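Local coordinates for Lin2111 protein (Listeria innocua, PDB 3EDP) that probably acts as a GntR-family transcription regulator, pairing a winged-helix DNA-binding domain with a UTRA domain, at residues L140-L145 / G187-K192; L124-K129 / K156-I161; T37-I42 / T48-A53. One frame throughout, in Å; residues are numbered along the deposited sequence.

Contacts 1 and 2 share one framework, the antiparallel sheet of the UTRA domain: 140-145 and 124-129 lie on neighbouring strands joined by backbone hydrogen bonds, and each packs against a different element, helix 188-194 in contact 1 and the loop 156-161 in contact 2. Contact 1 is partly buried and mainly ionic; contact 2, its centre about 14 Å from that of contact 1, is a buried cluster of aromatic and aliphatic groups. Lys-129 belongs to contact 2's strand yet pairs with Glu-189 of contact 1. Contact 3 stands apart in the DNA-binding domain, its centre about 29 Å from that of contact 2, and joins two helices through one buried isoleucine.

Contact 1 of 3, residues L140-L145 / G187-K192; sequences LDRLIL and GNEQIK
A salt-bridge network fastens helix 188-194 to strand 137-146 of the antiparallel UTRA sheet: Arg-142 reaches from the strand to Glu-189, and Lys-192 joins from the next helical turn. Arg-142 NH2 donates to Glu-189 OE1 over 2.7 Å, in a bond bent to 146° at the hydrogen. The donor meets the carboxylate from above, 44° out of its plane, whereas the carboxylate sits at the guanidinium edge; the two planes differ by 25°. Bends at the second and third torsions of Arg-142, and at the second of Glu-189, go with side chains that cross at about a right angle. Lys-129 NZ of strand 124-134 also bridges to OE1, so two cations share one oxygen, a setting that would favour the ionised acid. The other carboxylate oxygen, Glu-189 OE2, forms a salt bridge with Lys-192 NZ at 3.5 Å. Beside the ion pair, buried Leu-140 lays CD2 4.1 Å from Glu-189 CB. A glycerol, probably from the crystallisation liquor, lies about 5 Å from the Arg-142 side chain. Gly-187 is the N-cap of the helix, and its N donates to Gln-190 OE1, three residues on, over 2.6 Å.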
loop_
_atom_site.group_PDB
_atom_site.type_symbol
_atom_site.label_atom_id
_atom_site.label_comp_id
_atom_site.label_asym_id
_atom_site.label_seq_id
_atom_site.Cartn_x
_atom_site.Cartn_y
_atom_site.Cartn_z
ATOM N N LEU A 140 -5.373 7.197 -13.648
ATOM C CA LEU A 140 -4.698 6.268 -14.534
ATOM C C LEU A 140 -3.708 5.435 -13.734
ATOM O O LEU A 140 -2.920 5.970 -12.953
ATOM C CB LEU A 140 -3.974 7.038 -15.641
ATOM C CG LEU A 140 -3.040 6.234 -16.538
ATOM C CD1 LEU A 140 -3.858 5.335 -17.439
ATOM C CD2 LEU A 140 -2.188 7.175 -17.372
ATOM N N ASP A 141 -3.759 4.124 -13.919
ATOM C CA ASP A 141 -2.830 3.234 -13.241
ATOM C C ASP A 141 -2.008 2.451 -14.235
ATOM O O ASP A 141 -2.515 2.008 -15.263
ATOM C CB ASP A 141 -3.563 2.265 -12.308
ATOM C CG ASP A 141 -3.901 2.893 -10.974
ATOM O OD1 ASP A 141 -3.271 2.513 -9.964
ATOM O OD2 ASP A 141 -4.777 3.781 -10.936
ATOM N N ARG A 142 -0.728 2.293 -13.925
ATOM C CA ARG A 142 0.125 1.404 -14.691
ATOM C C ARG A 142 0.817 0.432 -13.739
ATOM O O ARG A 142 1.397 0.839 -12.728
ATOM C CB ARG A 142 1.130 2.192 -15.534
ATOM C CG ARG A 142 2.386 1.412 -15.894
ATOM C CD ARG A 142 2.769 1.576 -17.365
ATOM N NE ARG A 142 2.374 2.868 -17.924
ATOM C CZ ARG A 142 2.880 4.043 -17.552
ATOM N NH1 ARG A 142 3.796 4.108 -16.590
ATOM N NH2 ARG A 142 2.451 5.160 -18.128
ATOM N N LEU A 143 0.716 -0.853 -14.066
ATOM C CA LEU A 143 1.307 -1.936 -13.286
ATOM C C LEU A 143 2.346 -2.684 -14.112
ATOM O O LEU A 143 2.137 -2.966 -15.301
ATOM C CB LEU A 143 0.234 -2.946 -12.901
ATOM C CG LEU A 143 -0.575 -2.824 -11.619
ATOM C CD1 LEU A 143 -1.492 -1.615 -11.670
ATOM C CD2 LEU A 143 -1.366 -4.110 -11.418
ATOM N N ILE A 144 3.455 -3.017 -13.470
ATOM C CA ILE A 144 4.505 -3.803 -14.090
ATOM C C ILE A 144 4.768 -5.042 -13.231
ATOM O O ILE A 144 5.097 -4.924 -12.052
ATOM C CB ILE A 144 5.800 -2.986 -14.235
ATOM C CG1 ILE A 144 5.528 -1.670 -14.973
ATOM C CG2 ILE A 144 6.870 -3.805 -14.957
ATOM C CD1 ILE A 144 5.192 -1.830 -16.448
ATOM N N LEU A 145 4.603 -6.221 -13.823
ATOM C CA LEU A 145 4.808 -7.498 -13.134
ATOM C C LEU A 145 5.734 -8.383 -13.961
ATOM O O LEU A 145 5.375 -8.790 -15.054
ATOM C CB LEU A 145 3.478 -8.237 -12.977
ATOM C CG LEU A 145 2.295 -7.561 -12.282
ATOM C CD1 LEU A 145 1.059 -8.462 -12.335
ATOM C CD2 LEU A 145 2.639 -7.243 -10.856
ATOM N N GLY A 187 1.723 14.504 -19.045
ATOM C CA GLY A 187 2.295 14.081 -20.311
ATOM C C GLY A 187 1.220 13.506 -21.215
ATOM O O GLY A 187 0.031 13.605 -20.912
ATOM N N ASN A 188 1.630 12.898 -22.322
ATOM C CA ASN A 188 0.675 12.374 -23.296
ATOM C C ASN A 188 -0.296 11.362 -22.693
ATOM O O ASN A 188 -1.500 11.404 -22.965
ATOM C CB ASN A 188 1.404 11.773 -24.499
ATOM C CG ASN A 188 2.396 12.738 -25.120
ATOM O OD1 ASN A 188 3.466 12.989 -24.565
ATOM N ND2 ASN A 188 2.047 13.285 -26.278
ATOM N N GLU A 189 0.237 10.460 -21.871
ATOM C CA GLU A 189 -0.570 9.453 -21.188
ATOM C C GLU A 189 -1.716 10.099 -20.421
ATOM O O GLU A 189 -2.876 9.701 -20.552
ATOM C CB GLU A 189 0.300 8.664 -20.213
ATOM C CG GLU A 189 1.253 7.684 -20.865
ATOM C CD GLU A 189 0.668 6.292 -20.969
ATOM O OE1 GLU A 189 1.372 5.328 -20.601
ATOM O OE2 GLU A 189 -0.496 6.162 -21.408
ATOM N N GLN A 190 -1.374 11.097 -19.612
ATOM C CA GLN A 190 -2.353 11.802 -18.795
ATOM C C GLN A 190 -3.310 12.624 -19.660
ATOM O O GLN A 190 -4.510 12.674 -19.398
ATOM C CB GLN A 190 -1.648 12.690 -17.763
ATOM C CG GLN A 190 -0.800 11.916 -16.751
ATOM C CD GLN A 190 0.529 11.435 -17.331
ATOM O OE1 GLN A 190 1.110 12.081 -18.205
ATOM N NE2 GLN A 190 1.017 10.299 -16.838
ATOM N N ILE A 191 -2.775 13.262 -20.696
ATOM C CA ILE A 191 -3.607 14.004 -21.633
ATOM C C ILE A 191 -4.719 13.108 -22.163
ATOM O O ILE A 191 -5.903 13.386 -21.974
ATOM C CB ILE A 191 -2.789 14.526 -22.831
ATOM C CG1 ILE A 191 -1.674 15.455 -22.357
ATOM C CG2 ILE A 191 -3.692 15.254 -23.827
ATOM C CD1 ILE A 191 -2.165 16.589 -21.514
ATOM N N LYS A 192 -4.325 12.019 -22.814
ATOM C CA LYS A 192 -5.279 11.154 -23.496
ATOM C C LYS A 192 -6.204 10.407 -22.540
ATOM O O LYS A 192 -7.407 10.313 -22.781
ATOM C CB LYS A 192 -4.549 10.161 -24.406
ATOM C CG LYS A 192 -3.616 9.209 -23.677
ATOM C CD LYS A 192 -2.820 8.346 -24.650
ATOM C CE LYS A 192 -1.873 7.411 -23.907
ATOM N NZ LYS A 192 -0.970 6.661 -24.825
#

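Contact 2 of 3, residues L124-K129 / K156-I161; sequences LVYSIK and KDFQII
Tyr-126 and Phe-158 both carry CG anti to the carbonyl carbon (chi1 -68° and -69°), and from the UTRA sheet and the loop before helix 163-167 these torsions bring the two rings together as an edge-to-face aromatic pair. The centroids are 4.7 Å apart and the planes are inclined at 59°, short of a perpendicular T. Phe-158 leads with the far corner of its ring: CZ stands over one face of the tyrosine, offset toward the rim, and comes nearest to Tyr-126 CE2 at 3.5 Å. Its neighbour CE1 lies 3.8 Å from Tyr-126 CD2, so the phenylalanine edge rests along the same side of the tyrosine ring. Two residues along the strand, Ile-128 comes up obliquely to the phenylalanine, its CD1 3.9 Å from Phe-158 CD1. Ile-160 faces the strand as well, and its CG2 is 4.6 Å from Ile-128 CG2. All of these residues are buried. Around the pair, Phe-104 of strand 99-108 meets Phe-158 with an inclined ring, Leu-145 of strand 137-146 touches it, and Met-85 of helix 79-86 adds a thioether-bearing side chain. The phenylalanine thus plugs the loop into a hydrophobic cluster over the sheet, joining it to three strands and a helix. An inverse gamma turn centred on Phe-158 presents this side chain to the sheet; across the turn, Gln-159 N makes a weak 2.8 Å hydrogen bond to Asp-157 O.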
loop_
_atom_site.group_PDB
_atom_site.type_symbol
_atom_site.label_atom_id
_atom_site.label_comp_id
_atom_site.label_asym_id
_atom_site.label_seq_id
_atom_site.Cartn_x
_atom_site.Cartn_y
_atom_site.Cartn_z
ATOM N N LEU A 124 11.324 -10.486 -19.568
ATOM C CA LEU A 124 9.997 -9.970 -19.857
ATOM C C LEU A 124 9.205 -9.552 -18.622
ATOM O O LEU A 124 9.371 -10.117 -17.541
ATOM C CB LEU A 124 9.205 -11.004 -20.658
ATOM C CG LEU A 124 9.912 -11.503 -21.921
ATOM C CD1 LEU A 124 9.117 -12.636 -22.554
ATOM C CD2 LEU A 124 10.128 -10.359 -22.910
ATOM N N VAL A 125 8.332 -8.566 -18.811
ATOM C CA VAL A 125 7.398 -8.126 -17.788
ATOM C C VAL A 125 6.027 -7.923 -18.417
ATOM O O VAL A 125 5.920 -7.619 -19.603
ATOM C CB VAL A 125 7.841 -6.787 -17.120
ATOM C CG1 VAL A 125 9.231 -6.920 -16.509
ATOM C CG2 VAL A 125 7.804 -5.632 -18.122
ATOM N N TYR A 126 4.979 -8.109 -17.621
ATOM C CA TYR A 126 3.642 -7.721 -18.030
ATOM C C TYR A 126 3.471 -6.238 -17.774
ATOM O O TYR A 126 3.931 -5.711 -16.756
ATOM C CB TYR A 126 2.582 -8.463 -17.227
ATOM C CG TYR A 126 2.498 -9.936 -17.504
ATOM C CD1 TYR A 126 1.918 -10.405 -18.680
ATOM C CD2 TYR A 126 2.979 -10.863 -16.584
ATOM C CE1 TYR A 126 1.829 -11.756 -18.941
ATOM C CE2 TYR A 126 2.889 -12.218 -16.829
ATOM C CZ TYR A 126 2.316 -12.656 -18.015
ATOM O OH TYR A 126 2.223 -13.998 -18.272
ATOM N N SER A 127 2.797 -5.569 -18.692
ATOM C CA SER A 127 2.473 -4.168 -18.529
ATOM C C SER A 127 0.969 -4.039 -18.625
ATOM O O SER A 127 0.367 -4.431 -19.624
ATOM C CB SER A 127 3.145 -3.330 -19.612
ATOM O OG SER A 127 2.835 -1.962 -19.442
ATOM N N ILE A 128 0.361 -3.520 -17.567
ATOM C CA ILE A 128 -1.079 -3.345 -17.532
ATOM C C ILE A 128 -1.388 -1.874 -17.331
ATOM O O ILE A 128 -0.786 -1.213 -16.486
ATOM C CB ILE A 128 -1.717 -4.164 -16.392
ATOM C CG1 ILE A 128 -1.475 -5.656 -16.618
ATOM C CG2 ILE A 128 -3.206 -3.879 -16.300
ATOM C CD1 ILE A 128 -1.791 -6.521 -15.417
ATOM N N LYS A 129 -2.310 -1.356 -18.125
ATOM C CA LYS A 129 -2.751 0.012 -17.953
ATOM C C LYS A 129 -4.261 0.028 -17.781
ATOM O O LYS A 129 -4.988 -0.570 -18.581
ATOM C CB LYS A 129 -2.349 0.854 -19.163
ATOM C CG LYS A 129 -2.544 2.351 -18.964
ATOM C CD LYS A 129 -2.216 3.123 -20.233
ATOM C CE LYS A 129 -0.974 2.566 -20.924
ATOM N NZ LYS A 129 0.219 2.497 -20.023
ATOM N N LYS A 156 -6.971 -14.406 -17.582
ATOM C CA LYS A 156 -8.116 -14.259 -16.690
ATOM C C LYS A 156 -7.732 -14.180 -15.207
ATOM O O LYS A 156 -8.567 -13.855 -14.364
ATOM C CB LYS A 156 -9.100 -15.408 -16.906
ATOM C CG LYS A 156 -8.463 -16.781 -16.858
ATOM C CD LYS A 156 -9.410 -17.838 -17.419
ATOM C CE LYS A 156 -8.726 -19.189 -17.566
ATOM N NZ LYS A 156 -8.254 -19.719 -16.258
ATOM N N ASP A 157 -6.479 -14.495 -14.889
ATOM C CA ASP A 157 -6.017 -14.444 -13.510
ATOM C C ASP A 157 -5.586 -13.042 -13.104
ATOM O O ASP A 157 -5.433 -12.758 -11.922
ATOM C CB ASP A 157 -4.867 -15.430 -13.304
ATOM C CG ASP A 157 -5.303 -16.870 -13.485
ATOM O OD1 ASP A 157 -6.343 -17.240 -12.897
ATOM O OD2 ASP A 157 -4.628 -17.610 -14.237
ATOM N N PHE A 158 -5.386 -12.169 -14.086
ATOM C CA PHE A 158 -4.944 -10.812 -13.787
ATOM C C PHE A 158 -6.123 -9.928 -13.394
ATOM O O PHE A 158 -6.402 -8.902 -14.028
ATOM C CB PHE A 158 -4.152 -10.220 -14.959
ATOM C CG PHE A 158 -2.820 -10.877 -15.172
ATOM C CD1 PHE A 158 -1.666 -10.331 -14.633
ATOM C CD2 PHE A 158 -2.724 -12.060 -15.890
ATOM C CE1 PHE A 158 -0.439 -10.950 -14.820
ATOM C CE2 PHE A 158 -1.503 -12.675 -16.082
ATOM C CZ PHE A 158 -0.361 -12.124 -15.544
ATOM N N GLN A 159 -6.825 -10.346 -12.345
ATOM C CA GLN A 159 -7.941 -9.566 -11.824
ATOM C C GLN A 159 -7.403 -8.288 -11.203
ATOM O O GLN A 159 -6.454 -8.330 -10.418
ATOM C CB GLN A 159 -8.739 -10.379 -10.803
ATOM C CG GLN A 159 -9.197 -11.730 -11.351
ATOM C CD GLN A 159 -10.137 -12.467 -10.403
ATOM O OE1 GLN A 159 -10.102 -12.265 -9.186
ATOM N NE2 GLN A 159 -10.980 -13.325 -10.960
ATOM N N ILE A 160 -7.986 -7.152 -11.568
ATOM C CA ILE A 160 -7.495 -5.875 -11.053
ATOM C C ILE A 160 -8.462 -5.175 -10.102
ATOM O O ILE A 160 -8.344 -3.978 -9.874
ATOM C CB ILE A 160 -7.096 -4.904 -12.184
ATOM C CG1 ILE A 160 -8.311 -4.571 -13.053
ATOM C CG2 ILE A 160 -5.946 -5.480 -12.999
ATOM C CD1 ILE A 160 -8.061 -3.452 -14.049
ATOM N N ILE A 161 -9.416 -5.923 -9.559
ATOM C CA ILE A 161 -10.338 -5.396 -8.557
ATOM C C ILE A 161 -9.543 -4.977 -7.309
ATOM O O ILE A 161 -9.753 -3.904 -6.755
ATOM C CB ILE A 161 -11.385 -6.464 -8.147
ATOM C CG1 ILE A 161 -12.233 -6.871 -9.354
ATOM C CG2 ILE A 161 -12.260 -5.959 -7.003
ATOM C CD1 ILE A 161 -12.839 -5.689 -10.099
#

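Contact 3 of 3, residues T37-I42 / T48-A53; sequences TALQEI and TTIRRA
Two short helical segments, 37-42 and 48-53, approach most closely where Gln-40 and Ile-50 bring their CA atoms to 6.3 Å, and together they form the helix-turn-helix core of the GntR-type winged-helix domain. Helix 36-42 is the first of the pair; helix 47-59, after a tight connection, takes the place of the recognition helix and, as in relatives, would probably face DNA. Backbone i to i+4 hydrogen bonds keep both segments regular. Ile-50 is the residue that fills the interface, buried and pointing from the second helix into the first. With CG1 anti to the carbonyl carbon (chi1 -68°) and CG2 anti to the backbone N, its two branches part to meet neighbouring residues. CG1 packs against the aliphatic part of Gln-40, 3.6 Å from CG, and lies 3.7 Å from the backbone N of the same residue. CG2 goes to Leu-39, 3.8 Å from CB. The terminal CD1 presses against the backbone between them, 3.7 Å from Leu-39 O. Leu-39 also touches Val-54 one turn further along helix 47-59, which extends the apolar seam. Gln-40 contributes through its methylene carbon here, and its extended side chain also touches Arg-47. Thr-49 and Ala-53 pack on Ile-14 of helix 10-23, the first helix of the domain. Thr-48 OG1 is hydrogen-bonded to a glycerol, probably from the crystallisation liquor, while Thr-48 CG2 stands 3.5 Å above the plane of the Arg-52 guanidinium, over its centre.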
loop_
_atom_site.group_PDB
_atom_site.type_symbol
_atom_site.label_atom_id
_atom_site.label_comp_id
_atom_site.label_asym_id
_atom_site.label_seq_id
_atom_site.Cartn_x
_atom_site.Cartn_y
_atom_site.Cartn_z
ATOM N N THR A 37 12.378 -24.350 -32.086
ATOM C CA THR A 37 12.872 -25.664 -32.499
ATOM C C THR A 37 11.719 -26.674 -32.605
ATOM O O THR A 37 11.623 -27.433 -33.581
ATOM C CB THR A 37 13.969 -26.199 -31.555
ATOM O OG1 THR A 37 15.091 -25.306 -31.566
ATOM C CG2 THR A 37 14.437 -27.600 -31.987
ATOM N N ALA A 38 10.835 -26.668 -31.615
ATOM C CA ALA A 38 9.684 -27.568 -31.637
ATOM C C ALA A 38 8.794 -27.243 -32.828
ATOM O O ALA A 38 8.221 -28.145 -33.448
ATOM C CB ALA A 38 8.886 -27.477 -30.328
ATOM N N LEU A 39 8.696 -25.956 -33.155
ATOM C CA LEU A 39 7.933 -25.503 -34.316
ATOM C C LEU A 39 8.512 -26.061 -35.615
ATOM O O LEU A 39 7.764 -26.437 -36.515
ATOM C CB LEU A 39 7.857 -23.971 -34.373
ATOM C CG LEU A 39 6.929 -23.297 -33.343
ATOM C CD1 LEU A 39 7.042 -21.764 -33.371
ATOM C CD2 LEU A 39 5.490 -23.722 -33.545
ATOM N N GLN A 40 9.838 -26.122 -35.706
ATOM C CA GLN A 40 10.493 -26.728 -36.866
ATOM C C GLN A 40 10.028 -28.170 -37.054
ATOM O O GLN A 40 9.777 -28.607 -38.173
ATOM C CB GLN A 40 12.011 -26.697 -36.732
ATOM C CG GLN A 40 12.625 -25.310 -36.848
ATOM C CD GLN A 40 14.092 -25.310 -36.461
ATOM O OE1 GLN A 40 14.858 -26.165 -36.896
ATOM N NE2 GLN A 40 14.484 -24.359 -35.630
ATOM N N GLU A 41 9.908 -28.894 -35.948
ATOM C CA GLU A 41 9.476 -30.285 -35.965
ATOM C C GLU A 41 7.990 -30.405 -36.295
ATOM O O GLU A 41 7.596 -31.184 -37.158
ATOM C CB GLU A 41 9.758 -30.927 -34.607
ATOM C CG GLU A 41 9.118 -32.283 -34.406
ATOM C CD GLU A 41 10.113 -33.410 -34.544
ATOM O OE1 GLU A 41 10.246 -34.194 -33.581
ATOM O OE2 GLU A 41 10.772 -33.503 -35.603
ATOM N N ILE A 42 7.169 -29.634 -35.596
ATOM C CA ILE A 42 5.723 -29.661 -35.797
ATOM C C ILE A 42 5.347 -29.381 -37.256
ATOM O O ILE A 42 4.477 -30.042 -37.833
ATOM C CB ILE A 42 5.026 -28.631 -34.876
ATOM C CG1 ILE A 42 5.129 -29.071 -33.410
ATOM C CG2 ILE A 42 3.577 -28.422 -35.291
ATOM C CD1 ILE A 42 4.818 -27.950 -32.417
ATOM N N THR A 48 15.032 -21.159 -40.598
ATOM C CA THR A 48 14.822 -19.877 -41.275
ATOM C C THR A 48 13.347 -19.611 -41.552
ATOM O O THR A 48 12.855 -18.499 -41.390
ATOM C CB THR A 48 15.571 -19.858 -42.619
ATOM O OG1 THR A 48 16.979 -19.812 -42.372
ATOM C CG2 THR A 48 15.153 -18.656 -43.464
ATOM N N THR A 49 12.648 -20.640 -42.005
ATOM C CA THR A 49 11.217 -20.537 -42.233
ATOM C C THR A 49 10.471 -20.216 -40.930
ATOM O O THR A 49 9.630 -19.315 -40.884
ATOM C CB THR A 49 10.684 -21.825 -42.861
ATOM O OG1 THR A 49 11.235 -21.953 -44.177
ATOM C CG2 THR A 49 9.159 -21.803 -42.935
ATOM N N ILE A 50 10.796 -20.941 -39.868
ATOM C CA ILE A 50 10.137 -20.725 -38.582
ATOM C C ILE A 50 10.463 -19.330 -38.041
ATOM O O ILE A 50 9.585 -18.623 -37.531
ATOM C CB ILE A 50 10.544 -21.793 -37.553
ATOM C CG1 ILE A 50 9.986 -23.163 -37.955
ATOM C CG2 ILE A 50 10.082 -21.403 -36.151
ATOM C CD1 ILE A 50 8.493 -23.186 -38.221
ATOM N N ARG A 51 11.718 -18.918 -38.187
ATOM C CA ARG A 51 12.129 -17.606 -37.670
ATOM C C ARG A 51 11.357 -16.489 -38.372
ATOM O O ARG A 51 10.974 -15.488 -37.756
ATOM C CB ARG A 51 13.641 -17.392 -37.802
ATOM C CG ARG A 51 14.092 -15.978 -37.406
ATOM C CD ARG A 51 15.600 -15.784 -37.552
ATOM N NE ARG A 51 16.059 -15.964 -38.929
ATOM C CZ ARG A 51 16.811 -16.981 -39.343
ATOM N NH1 ARG A 51 17.182 -17.063 -40.617
ATOM N NH2 ARG A 51 17.199 -17.918 -38.482
ATOM N N ARG A 52 11.107 -16.681 -39.662
ATOM C CA ARG A 52 10.338 -15.714 -40.441
ATOM C C ARG A 52 8.858 -15.704 -40.061
ATOM O O ARG A 52 8.233 -14.647 -40.019
ATOM C CB ARG A 52 10.497 -15.980 -41.935
ATOM C CG ARG A 52 11.878 -15.635 -42.480
ATOM C CD ARG A 52 12.085 -16.273 -43.846
ATOM N NE ARG A 52 13.241 -15.727 -44.544
ATOM C CZ ARG A 52 13.733 -16.225 -45.673
ATOM N NH1 ARG A 52 13.171 -17.304 -46.226
ATOM N NH2 ARG A 52 14.789 -15.643 -46.245
ATOM N N ALA A 53 8.299 -16.883 -39.810
ATOM C CA ALA A 53 6.914 -16.984 -39.373
ATOM C C ALA A 53 6.741 -16.251 -38.044
ATOM O O ALA A 53 5.813 -15.460 -37.878
ATOM C CB ALA A 53 6.501 -18.452 -39.227
#